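Local coordinates for protein ubiquitin-like-specific protease 2 (Saccharomyces cerevisiae, PDB 5LNB) that cleaves the small ubiquitin-like modifier SUMO from its conjugates as a cysteine protease of the peptidase C48 (Ulp1) family, at residues L158-T163 / K200-P205; Y112-I117 / S125-N130. All coordinates share one frame; numbering follows the deposited sequence.

Contact 1: L158-T163 / K200-P205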
loop_
_atom_site.group_PDB
_atom_site.type_symbol
_atom_site.label_atom_id
_atom_site.label_comp_id
_atom_site.label_asym_id
_atom_site.label_seq_id
_atom_site.Cartn_x
_atom_site.Cartn_y
_atom_site.Cartn_z
ATOM N N LEU A 158 13.795 3.992 17.308
ATOM C CA LEU A 158 14.154 3.419 16.016
ATOM C C LEU A 158 12.988 3.496 15.041
ATOM O O LEU A 158 11.878 3.056 15.357
ATOM C CB LEU A 158 14.600 1.965 16.167
ATOM C CG LEU A 158 15.979 1.773 16.802
ATOM C CD1 LEU A 158 16.346 0.295 16.823
ATOM C CD2 LEU A 158 17.022 2.580 16.037
ATOM N N VAL A 159 13.248 4.039 13.857
ATOM C CA VAL A 159 12.269 4.057 12.777
ATOM C C VAL A 159 12.374 2.734 12.031
ATOM O O VAL A 159 13.455 2.366 11.560
ATOM C CB VAL A 159 12.513 5.243 11.834
ATOM C CG1 VAL A 159 11.532 5.215 10.661
ATOM C CG2 VAL A 159 12.483 6.589 12.610
ATOM N N ASN A 160 11.259 2.015 11.928
ATOM C CA ASN A 160 11.239 0.695 11.309
ATOM C C ASN A 160 10.503 0.797 9.986
ATOM O O ASN A 160 9.335 1.206 9.948
ATOM C CB ASN A 160 10.581 -0.345 12.218
ATOM C CG ASN A 160 11.347 -0.560 13.513
ATOM O OD1 ASN A 160 12.572 -0.607 13.518
ATOM N ND2 ASN A 160 10.628 -0.679 14.620
ATOM N N ILE A 161 11.187 0.457 8.904
ATOM C CA ILE A 161 10.571 0.384 7.588
ATOM C C ILE A 161 10.205 -1.077 7.375
ATOM O O ILE A 161 11.058 -1.897 7.028
ATOM C CB ILE A 161 11.494 0.918 6.493
ATOM C CG1 ILE A 161 11.851 2.386 6.790
ATOM C CG2 ILE A 161 10.833 0.751 5.110
ATOM C CD1 ILE A 161 12.849 2.987 5.834
ATOM N N LEU A 162 8.940 -1.410 7.623
ATOM C CA LEU A 162 8.474 -2.791 7.536
ATOM C C LEU A 162 8.243 -3.137 6.067
ATOM O O LEU A 162 7.302 -2.630 5.444
ATOM C CB LEU A 162 7.210 -2.964 8.374
ATOM C CG LEU A 162 7.294 -2.457 9.822
ATOM C CD1 LEU A 162 5.942 -2.589 10.538
ATOM C CD2 LEU A 162 8.394 -3.181 10.610
ATOM N N THR A 163 9.106 -3.986 5.512
ATOM C CA THR A 163 9.159 -4.286 4.083
ATOM C C THR A 163 8.752 -5.737 3.845
ATOM O O THR A 163 9.324 -6.653 4.451
ATOM C CB THR A 163 10.571 -4.047 3.533
ATOM O OG1 THR A 163 11.042 -2.770 3.969
ATOM C CG2 THR A 163 10.582 -4.079 2.008
ATOM N N LYS A 200 15.808 1.574 10.314
ATOM C CA LYS A 200 16.080 0.161 10.100
ATOM C C LYS A 200 15.045 -0.414 9.147
ATOM O O LYS A 200 13.838 -0.304 9.392
ATOM C CB LYS A 200 16.078 -0.604 11.424
ATOM C CG LYS A 200 17.207 -0.196 12.361
ATOM C CD LYS A 200 18.569 -0.298 11.667
ATOM C CE LYS A 200 19.713 0.188 12.556
ATOM N NZ LYS A 200 20.954 0.411 11.760
ATOM N N MET A 201 15.519 -1.009 8.057
ATOM C CA MET A 201 14.659 -1.847 7.241
ATOM C C MET A 201 14.475 -3.185 7.945
ATOM O O MET A 201 15.455 -3.807 8.367
ATOM C CB MET A 201 15.251 -2.055 5.848
ATOM C CG MET A 201 14.368 -2.963 4.994
ATOM S SD MET A 201 15.137 -3.640 3.511
ATOM C CE MET A 201 16.411 -4.699 4.208
ATOM N N LYS A 202 13.223 -3.614 8.099
ATOM C CA LYS A 202 12.910 -4.911 8.684
ATOM C C LYS A 202 12.204 -5.744 7.626
ATOM O O LYS A 202 11.136 -5.355 7.141
ATOM C CB LYS A 202 12.045 -4.762 9.938
ATOM C CG LYS A 202 12.641 -3.853 11.018
ATOM C CD LYS A 202 13.705 -4.553 11.855
ATOM C CE LYS A 202 14.244 -3.627 12.934
ATOM N NZ LYS A 202 15.355 -4.231 13.745
ATOM N N THR A 203 12.818 -6.861 7.242
ATOM C CA THR A 203 12.259 -7.779 6.249
ATOM C C THR A 203 11.156 -8.580 6.922
ATOM O O THR A 203 11.428 -9.387 7.814
ATOM C CB THR A 203 13.350 -8.701 5.698
ATOM O OG1 THR A 203 14.290 -7.935 4.938
ATOM C CG2 THR A 203 12.756 -9.788 4.802
ATOM N N CYS A 204 9.918 -8.359 6.513
ATOM C CA CYS A 204 8.819 -8.973 7.241
ATOM C C CYS A 204 8.239 -10.138 6.462
ATOM O O CYS A 204 7.886 -9.975 5.289
ATOM C CB CYS A 204 7.729 -7.938 7.533
ATOM S SG CYS A 204 8.335 -6.573 8.544
ATOM N N PRO A 205 8.102 -11.311 7.081
ATOM C CA PRO A 205 7.595 -12.485 6.353
ATOM C C PRO A 205 6.103 -12.383 6.051
ATOM O O PRO A 205 5.287 -12.104 6.931
ATOM C CB PRO A 205 7.897 -13.648 7.307
ATOM C CG PRO A 205 7.900 -13.021 8.651
ATOM C CD PRO A 205 8.462 -11.633 8.471
#

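Contact 2: Y112-I117 / S125-N130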
loop_
_atom_site.group_PDB
_atom_site.type_symbol
_atom_site.label_atom_id
_atom_site.label_comp_id
_atom_site.label_asym_id
_atom_site.label_seq_id
_atom_site.Cartn_x
_atom_site.Cartn_y
_atom_site.Cartn_z
ATOM N N TYR A 112 1.600 5.139 10.681
ATOM C CA TYR A 112 1.849 4.233 9.553
ATOM C C TYR A 112 1.932 5.055 8.278
ATOM O O TYR A 112 0.969 5.733 7.914
ATOM C CB TYR A 112 0.745 3.162 9.421
ATOM C CG TYR A 112 0.271 2.627 10.755
ATOM C CD1 TYR A 112 1.057 1.756 11.504
ATOM C CD2 TYR A 112 -0.953 3.023 11.282
ATOM C CE1 TYR A 112 0.627 1.291 12.753
ATOM C CE2 TYR A 112 -1.393 2.562 12.513
ATOM C CZ TYR A 112 -0.600 1.706 13.245
ATOM O OH TYR A 112 -1.056 1.275 14.463
ATOM N N VAL A 113 3.072 5.007 7.600
ATOM C CA VAL A 113 3.212 5.612 6.279
ATOM C C VAL A 113 3.404 4.472 5.286
ATOM O O VAL A 113 4.377 3.711 5.384
ATOM C CB VAL A 113 4.367 6.620 6.221
ATOM C CG1 VAL A 113 4.443 7.263 4.840
ATOM C CG2 VAL A 113 4.191 7.698 7.304
ATOM N N VAL A 114 2.465 4.342 4.350
ATOM C CA VAL A 114 2.366 3.171 3.484
ATOM C C VAL A 114 2.940 3.521 2.121
ATOM O O VAL A 114 2.466 4.453 1.460
ATOM C CB VAL A 114 0.914 2.688 3.356
ATOM C CG1 VAL A 114 0.842 1.439 2.445
ATOM C CG2 VAL A 114 0.323 2.395 4.745
ATOM N N ILE A 115 3.943 2.770 1.683
ATOM C CA ILE A 115 4.571 3.068 0.398
ATOM C C ILE A 115 4.634 1.820 -0.472
ATOM O O ILE A 115 5.533 0.985 -0.289
ATOM C CB ILE A 115 5.970 3.664 0.590
ATOM C CG1 ILE A 115 5.893 4.909 1.475
ATOM C CG2 ILE A 115 6.595 3.979 -0.768
ATOM C CD1 ILE A 115 7.249 5.507 1.791
ATOM N N PRO A 116 3.705 1.642 -1.413
ATOM C CA PRO A 116 3.848 0.544 -2.380
ATOM C C PRO A 116 4.929 0.861 -3.407
ATOM O O PRO A 116 5.121 2.015 -3.800
ATOM C CB PRO A 116 2.460 0.435 -3.019
ATOM C CG PRO A 116 1.769 1.696 -2.710
ATOM C CD PRO A 116 2.374 2.267 -1.458
ATOM N N ILE A 117 5.645 -0.181 -3.835
ATOM C CA ILE A 117 6.853 -0.036 -4.638
ATOM C C ILE A 117 6.710 -0.869 -5.902
ATOM O O ILE A 117 6.490 -2.086 -5.834
ATOM C CB ILE A 117 8.110 -0.442 -3.845
ATOM C CG1 ILE A 117 8.322 0.555 -2.698
ATOM C CG2 ILE A 117 9.328 -0.525 -4.759
ATOM C CD1 ILE A 117 9.469 0.222 -1.773
ATOM N N SER A 125 6.021 -3.790 -1.002
ATOM C CA SER A 125 5.558 -2.625 -0.257
ATOM C C SER A 125 6.296 -2.503 1.071
ATOM O O SER A 125 6.851 -3.473 1.593
ATOM C CB SER A 125 4.045 -2.702 -0.022
ATOM O OG SER A 125 3.560 -1.568 0.669
ATOM N N CYS A 126 6.285 -1.298 1.627
ATOM C CA CYS A 126 6.743 -1.123 2.993
ATOM C C CYS A 126 5.775 -0.215 3.741
ATOM O O CYS A 126 4.943 0.468 3.147
ATOM C CB CYS A 126 8.171 -0.570 3.050
ATOM S SG CYS A 126 8.327 1.088 2.477
ATOM N N ILE A 127 5.874 -0.257 5.062
ATOM C CA ILE A 127 5.089 0.573 5.963
ATOM C C ILE A 127 6.060 1.140 6.989
ATOM O O ILE A 127 6.764 0.379 7.669
ATOM C CB ILE A 127 3.959 -0.214 6.649
ATOM C CG1 ILE A 127 2.985 -0.755 5.613
ATOM C CG2 ILE A 127 3.229 0.665 7.668
ATOM C CD1 ILE A 127 1.788 -1.517 6.205
ATOM N N ILE A 128 6.129 2.464 7.073
ATOM C CA ILE A 128 7.066 3.135 7.968
ATOM C C ILE A 128 6.378 3.363 9.305
ATOM O O ILE A 128 5.314 3.990 9.360
ATOM C CB ILE A 128 7.552 4.465 7.377
ATOM C CG1 ILE A 128 7.986 4.281 5.920
ATOM C CG2 ILE A 128 8.701 5.023 8.223
ATOM C CD1 ILE A 128 8.532 5.558 5.296
ATOM N N THR A 129 6.981 2.860 10.383
ATOM C CA THR A 129 6.438 3.015 11.724
ATOM C C THR A 129 7.413 3.780 12.617
ATOM O O THR A 129 8.609 3.895 12.326
ATOM C CB THR A 129 6.126 1.648 12.361
ATOM O OG1 THR A 129 7.346 0.911 12.538
ATOM C CG2 THR A 129 5.170 0.843 11.476
ATOM N N ASN A 130 6.880 4.295 13.725
ATOM C CA ASN A 130 7.606 4.981 14.793
ATOM C C ASN A 130 8.031 6.401 14.427
ATOM O O ASN A 130 8.762 7.030 15.220
ATOM C CB ASN A 130 8.842 4.197 15.254
ATOM C CG ASN A 130 8.471 3.021 16.117
ATOM O OD1 ASN A 130 7.416 3.028 16.753
ATOM N ND2 ASN A 130 9.324 1.996 16.146
#

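Contact 1: L158-T163 / K200-P205
With chi1 near -48°, Thr163 sets OG1 anti to its own carbonyl carbon, while Met201 runs its chain the other way, CG anti to the backbone N (chi1 179°), and Thr163 OG1 meets Met201 CG at 3.5 Å. Thr163 OG1 also turns back along its own strand and donates to Ile161 O at 3.2 Å. That carbonyl also takes the amide of the facing strand, Lys202 N to Ile161 O at 3.0 Å, and the two donors come in from opposite faces of the carbonyl plane. A valine in place of Thr163 would probably leave Ile161 O with the Lys202 amide alone on its other face, the hydroxyl donor gone.

Beneath these side chains is parallel beta pairing, Asn160 to Thr163 against Lys200 to Thr203, with five nearly straight N-H...O bonds. The last is Cys204 N to Thr163 O at 2.7 Å. On the face of Asn160 and Leu162, Asn160 OD1 lies 3.5 Å from Lys202 CE, against the aliphatic part of a lysine chain bent at chi2. Farther along, the thiol of Cys204 rests against the Leu162 side chain, Cys204 SG to Leu162 CB 3.8 Å.

The two strands flank helix 172-190 in sequence, making a beta-alpha-beta unit of the Ulp1-type catalytic domain. Ile175 of that helix packs on Ile161, Thr163 and Met201. Over the other face, helix 230-238 brings Trp237 onto Leu162 and Cys204. Strand 122-129 borders 159-164 along its remaining edge, and 199-203 is an outermost strand of the sheet within this chain.

Contact 2: Y112-I117 / S125-N130
Val113 and Ile128 face each other as a hydrogen-bonded antiparallel pair, as do Ile115 and Cys126, the strand segments running at 161° in a beta hairpin of the catalytic domain's central sheet. Val113 N meets Ile128 O in the carbonyl plane, on a lone pair, whereas Cys126 N reaches Ile115 O from above its carbonyl plane.

On the face of Val113, Ile115, Cys126 and Ile128 the packing is apolar. The Ile115 and Ile128 chains cross obliquely and meet through their terminal methyls, CD1 to CD1 at 3.7 Å. Cys126 holds SG between its backbone N and carbonyl carbon (chi1 68°), which lays the sulfur 4.0 Å from Ile115 CB. Helix 172-190 closes over this side, with Ile178 against both Cys126 and Ile128.

The opposite face carries Val114, Pro116, Ser125 and Ile127, and lies under helix 215-228. Beside it, Tyr112 lays its CB on Ile127 CG2 at 3.9 Å, and its ring meets Phe226 of that helix edge-to-face. The CG2 methyl of Thr129 sits at the edge of the Tyr112 ring, near its plane, with CG2 4.2 Å from Tyr112 CD1.

In the fold
Contact 2 is core and contact 1 lies nearer the surface: every touching residue of 112-117 and 125-130 is buried, and that contact's centre lies about 7 Å from the chain's centre. Contact 1, its centre about 15 Å out, mixes buried residues with exposed ones and puts two lysines on 199-203, one of the sheet's two outermost strands. Contact 2 is antiparallel and mostly apolar; contact 1 is parallel, with lysines, an asparagine and threonines beside its aliphatics. Strands 122-129 and 159-164 are neighbours and join the two contacts, with Leu162 O probably hydrogen-bonded to Ile127 N (2.8 Å). Helix 172-190 serves both, Ile178 touching Ile117 and Ile161, and helix 230-238 likewise reaches Tyr112 and Leu162.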